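Local structure of probable outer membrane protein (Pseudomonas aeruginosa, 3DWO) at residues 28-40 / 147-161. The protein probably carries long-chain fatty acids or other hydrophobic compounds across the bacterial outer membrane, as a beta-barrel channel of the FadL family. Numbering follows the deposited sequence.
Sequences SAAFNNPAAMAFI and TGSLSFKVNDNFSLG. With C8E ((hydroxyethyloxy)tri(ethyloxy)octane), chain H.
S149 and S159 each reach across to a backbone carbonyl of 28-40, and they illustrate how a beta-barrel wall can bind the polypeptide it encloses. In this FadL-family barrel, the N-terminal part of the chain lies within the lumen as a plug, against the hairpin formed by strands 138-153 and 158-177. The two serine bonds differ in geometry. S149 OG donates to A30 O at 2.7 Å, in the carbonyl plane and on a lone pair. S159 OG donates to A35 O at 2.9 Å, from well above the carbonyl plane. A38 N, 3.0 Å from A35 O, arrives from the opposite face, so this one oxygen is held by two donors. A chi1 of 64° turns the S159 hydroxyl toward A35 O, and F39 CE2 rests against the same OG. S151 OG comes within 3.4 Å of A38 N, but at too poor an angle for a hydrogen bond. Much of the rest is van der Waals packing: the P34 ring packs its CG on the backbone of G161, A38 CB meets S159 CB at 3.6 Å, and the M37 side chain folds at its last torsion (chi3 48°), laying CE beside the backbone of L150 and S151. On the outer side of strand 138-153, L150 CB lies near a detergent molecule. Not every buried hydroxyl is satisfied: T147 OG1, 3.5 Å from F31 CD1, has no polar partner in the model.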
# COMPACT_ATOMS: atom_id res chain seq x y z
N SER A 28 -9.18 17.87 4.60
CA SER A 28 -8.25 16.91 4.01
C SER A 28 -7.36 17.61 2.99
O SER A 28 -6.36 17.05 2.52
CB SER A 28 -9.00 15.77 3.32
OG SER A 28 -9.73 16.25 2.21
N ALA A 29 -7.72 18.84 2.64
CA ALA A 29 -6.94 19.62 1.68
C ALA A 29 -5.54 19.91 2.22
O ALA A 29 -4.61 20.16 1.46
CB ALA A 29 -7.66 20.93 1.36
N ALA A 30 -5.40 19.89 3.54
CA ALA A 30 -4.11 20.16 4.17
C ALA A 30 -3.01 19.28 3.58
O ALA A 30 -1.83 19.64 3.59
CB ALA A 30 -4.21 19.95 5.67
N PHE A 31 -3.39 18.12 3.05
CA PHE A 31 -2.41 17.20 2.47
C PHE A 31 -2.63 16.93 0.99
O PHE A 31 -1.73 17.09 0.18
CB PHE A 31 -2.41 15.88 3.24
CG PHE A 31 -1.51 14.82 2.64
CD1 PHE A 31 -0.13 14.97 2.67
CD2 PHE A 31 -2.05 13.69 2.04
CE1 PHE A 31 0.70 14.00 2.10
CE2 PHE A 31 -1.23 12.72 1.46
CZ PHE A 31 0.15 12.87 1.50
N ASN A 32 -3.85 16.52 0.64
CA ASN A 32 -4.20 16.18 -0.73
C ASN A 32 -3.99 17.29 -1.77
O ASN A 32 -3.46 17.04 -2.85
CB ASN A 32 -5.63 15.63 -0.73
CG ASN A 32 -5.76 14.39 0.14
OD1 ASN A 32 -5.02 13.42 -0.03
ND2 ASN A 32 -6.70 14.41 1.09
N ASN A 33 -4.43 18.51 -1.45
CA ASN A 33 -4.20 19.64 -2.34
C ASN A 33 -4.22 20.86 -1.44
O ASN A 33 -5.27 21.47 -1.22
CB ASN A 33 -5.28 19.78 -3.43
CG ASN A 33 -4.85 20.72 -4.55
OD1 ASN A 33 -4.24 21.77 -4.30
ND2 ASN A 33 -5.15 20.35 -5.79
N PRO A 34 -3.05 21.22 -0.89
CA PRO A 34 -2.93 22.37 0.00
C PRO A 34 -3.47 23.69 -0.56
O PRO A 34 -3.92 24.55 0.19
CB PRO A 34 -1.43 22.41 0.31
CG PRO A 34 -0.81 21.80 -0.91
CD PRO A 34 -1.73 20.65 -1.20
N ALA A 35 -3.43 23.85 -1.88
CA ALA A 35 -3.93 25.07 -2.50
C ALA A 35 -5.40 25.34 -2.17
O ALA A 35 -5.79 26.49 -1.97
CB ALA A 35 -3.73 25.01 -4.02
N ALA A 36 -6.21 24.28 -2.12
CA ALA A 36 -7.64 24.41 -1.83
C ALA A 36 -7.89 25.00 -0.45
O ALA A 36 -9.00 25.44 -0.13
CB ALA A 36 -8.32 23.06 -1.97
N MET A 37 -6.85 24.99 0.37
CA MET A 37 -6.92 25.51 1.73
C MET A 37 -7.19 27.02 1.71
O MET A 37 -7.74 27.58 2.66
CB MET A 37 -5.58 25.20 2.41
CG MET A 37 -5.66 24.83 3.86
SD MET A 37 -4.18 23.94 4.36
CE MET A 37 -2.88 24.97 3.69
N ALA A 38 -6.80 27.67 0.62
CA ALA A 38 -6.97 29.11 0.48
C ALA A 38 -8.44 29.53 0.39
O ALA A 38 -8.75 30.72 0.43
CB ALA A 38 -6.22 29.60 -0.75
N PHE A 39 -9.33 28.56 0.28
CA PHE A 39 -10.75 28.86 0.18
C PHE A 39 -11.55 28.36 1.37
O PHE A 39 -12.78 28.35 1.34
CB PHE A 39 -11.29 28.29 -1.13
CG PHE A 39 -10.67 28.92 -2.34
CD1 PHE A 39 -11.05 30.21 -2.74
CD2 PHE A 39 -9.67 28.27 -3.05
CE1 PHE A 39 -10.42 30.83 -3.82
CE2 PHE A 39 -9.04 28.89 -4.12
CZ PHE A 39 -9.41 30.18 -4.51
N ILE A 40 -10.84 27.94 2.41
CA ILE A 40 -11.49 27.47 3.63
C ILE A 40 -11.50 28.69 4.54
O ILE A 40 -10.46 29.13 5.02
CB ILE A 40 -10.69 26.31 4.28
CG1 ILE A 40 -10.85 25.05 3.42
CG2 ILE A 40 -11.18 26.06 5.70
CD1 ILE A 40 -10.10 23.85 3.92
N THR A 147 2.27 15.85 8.43
CA THR A 147 2.41 16.89 7.42
C THR A 147 2.21 18.33 7.86
O THR A 147 1.51 18.62 8.82
CB THR A 147 1.42 16.60 6.26
OG1 THR A 147 1.78 15.37 5.62
CG2 THR A 147 1.43 17.70 5.24
N GLY A 148 2.84 19.24 7.12
CA GLY A 148 2.72 20.66 7.36
C GLY A 148 2.62 21.31 5.99
O GLY A 148 3.45 21.04 5.12
N SER A 149 1.61 22.15 5.78
CA SER A 149 1.47 22.79 4.48
C SER A 149 1.04 24.25 4.56
O SER A 149 0.57 24.72 5.60
CB SER A 149 0.47 22.03 3.61
OG SER A 149 -0.82 22.05 4.18
N LEU A 150 1.20 24.94 3.45
CA LEU A 150 0.86 26.35 3.38
C LEU A 150 0.18 26.65 2.05
O LEU A 150 0.55 26.10 1.02
CB LEU A 150 2.15 27.17 3.48
CG LEU A 150 2.11 28.54 4.15
CD1 LEU A 150 1.65 28.38 5.60
CD2 LEU A 150 3.50 29.17 4.09
N SER A 151 -0.82 27.53 2.08
CA SER A 151 -1.52 27.90 0.85
C SER A 151 -1.43 29.41 0.66
O SER A 151 -1.42 30.17 1.62
CB SER A 151 -2.98 27.48 0.89
OG SER A 151 -3.70 28.24 1.83
N PHE A 152 -1.36 29.83 -0.60
CA PHE A 152 -1.28 31.25 -0.92
C PHE A 152 -2.31 31.61 -1.99
O PHE A 152 -2.27 31.07 -3.10
CB PHE A 152 0.12 31.62 -1.40
CG PHE A 152 0.26 33.05 -1.83
CD1 PHE A 152 0.33 33.38 -3.18
CD2 PHE A 152 0.31 34.07 -0.89
CE1 PHE A 152 0.45 34.72 -3.58
CE2 PHE A 152 0.43 35.41 -1.28
CZ PHE A 152 0.50 35.73 -2.63
N LYS A 153 -3.22 32.51 -1.66
CA LYS A 153 -4.24 32.94 -2.60
C LYS A 153 -3.70 34.03 -3.53
O LYS A 153 -3.31 35.10 -3.08
CB LYS A 153 -5.47 33.44 -1.85
CG LYS A 153 -6.63 33.81 -2.76
CD LYS A 153 -7.98 33.62 -2.09
CE LYS A 153 -8.17 34.56 -0.92
NZ LYS A 153 -9.51 34.38 -0.30
N VAL A 154 -3.67 33.73 -4.82
CA VAL A 154 -3.18 34.67 -5.83
C VAL A 154 -4.32 35.59 -6.26
O VAL A 154 -4.15 36.81 -6.33
CB VAL A 154 -2.65 33.93 -7.07
CG1 VAL A 154 -2.12 34.93 -8.09
CG2 VAL A 154 -1.56 32.95 -6.67
N ASN A 155 -5.46 34.99 -6.56
CA ASN A 155 -6.67 35.70 -6.96
C ASN A 155 -7.83 35.07 -6.22
O ASN A 155 -7.63 34.18 -5.39
CB ASN A 155 -6.95 35.54 -8.46
CG ASN A 155 -5.87 36.13 -9.33
OD1 ASN A 155 -5.42 37.25 -9.09
ND2 ASN A 155 -5.45 35.39 -10.34
N ASP A 156 -9.04 35.51 -6.53
CA ASP A 156 -10.22 34.95 -5.90
C ASP A 156 -10.64 33.77 -6.77
O ASP A 156 -11.67 33.14 -6.53
CB ASP A 156 -11.34 36.00 -5.86
CG ASP A 156 -10.92 37.27 -5.13
OD1 ASP A 156 -10.54 37.18 -3.94
OD2 ASP A 156 -10.96 38.35 -5.75
N ASN A 157 -9.82 33.48 -7.78
CA ASN A 157 -10.09 32.38 -8.70
C ASN A 157 -8.89 31.45 -8.84
O ASN A 157 -8.94 30.47 -9.59
CB ASN A 157 -10.44 32.93 -10.09
CG ASN A 157 -11.42 34.07 -10.03
OD1 ASN A 157 -12.52 33.94 -9.48
ND2 ASN A 157 -11.04 35.21 -10.61
N PHE A 158 -7.82 31.74 -8.11
CA PHE A 158 -6.62 30.92 -8.21
C PHE A 158 -5.75 30.98 -6.96
O PHE A 158 -5.60 32.03 -6.34
CB PHE A 158 -5.80 31.37 -9.42
CG PHE A 158 -4.65 30.46 -9.73
CD1 PHE A 158 -4.87 29.22 -10.31
CD2 PHE A 158 -3.35 30.86 -9.45
CE1 PHE A 158 -3.80 28.37 -10.60
CE2 PHE A 158 -2.27 30.02 -9.75
CZ PHE A 158 -2.50 28.78 -10.32
N SER A 159 -5.17 29.84 -6.60
CA SER A 159 -4.30 29.76 -5.44
C SER A 159 -3.28 28.65 -5.63
O SER A 159 -3.45 27.77 -6.48
CB SER A 159 -5.12 29.49 -4.17
OG SER A 159 -5.75 28.23 -4.23
N LEU A 160 -2.23 28.69 -4.83
CA LEU A 160 -1.17 27.69 -4.89
C LEU A 160 -0.98 27.12 -3.49
O LEU A 160 -1.41 27.71 -2.50
CB LEU A 160 0.12 28.33 -5.39
CG LEU A 160 0.00 29.04 -6.74
CD1 LEU A 160 1.31 29.73 -7.08
CD2 LEU A 160 -0.37 28.04 -7.82
N GLY A 161 -0.33 25.96 -3.42
CA GLY A 161 -0.09 25.34 -2.13
C GLY A 161 1.16 24.49 -2.15
O GLY A 161 1.55 23.98 -3.19
C2 C8E H . 8.87 23.38 0.08
C3 C8E H . 7.61 23.00 0.71
C4 C8E H . 7.11 24.18 1.39
C5 C8E H . 6.46 23.76 2.65
C6 C8E H . 6.35 24.90 3.54
C7 C8E H . 5.19 24.50 4.31
C8 C8E H . 5.53 24.53 5.75
O9 C8E H . 5.12 23.61 6.73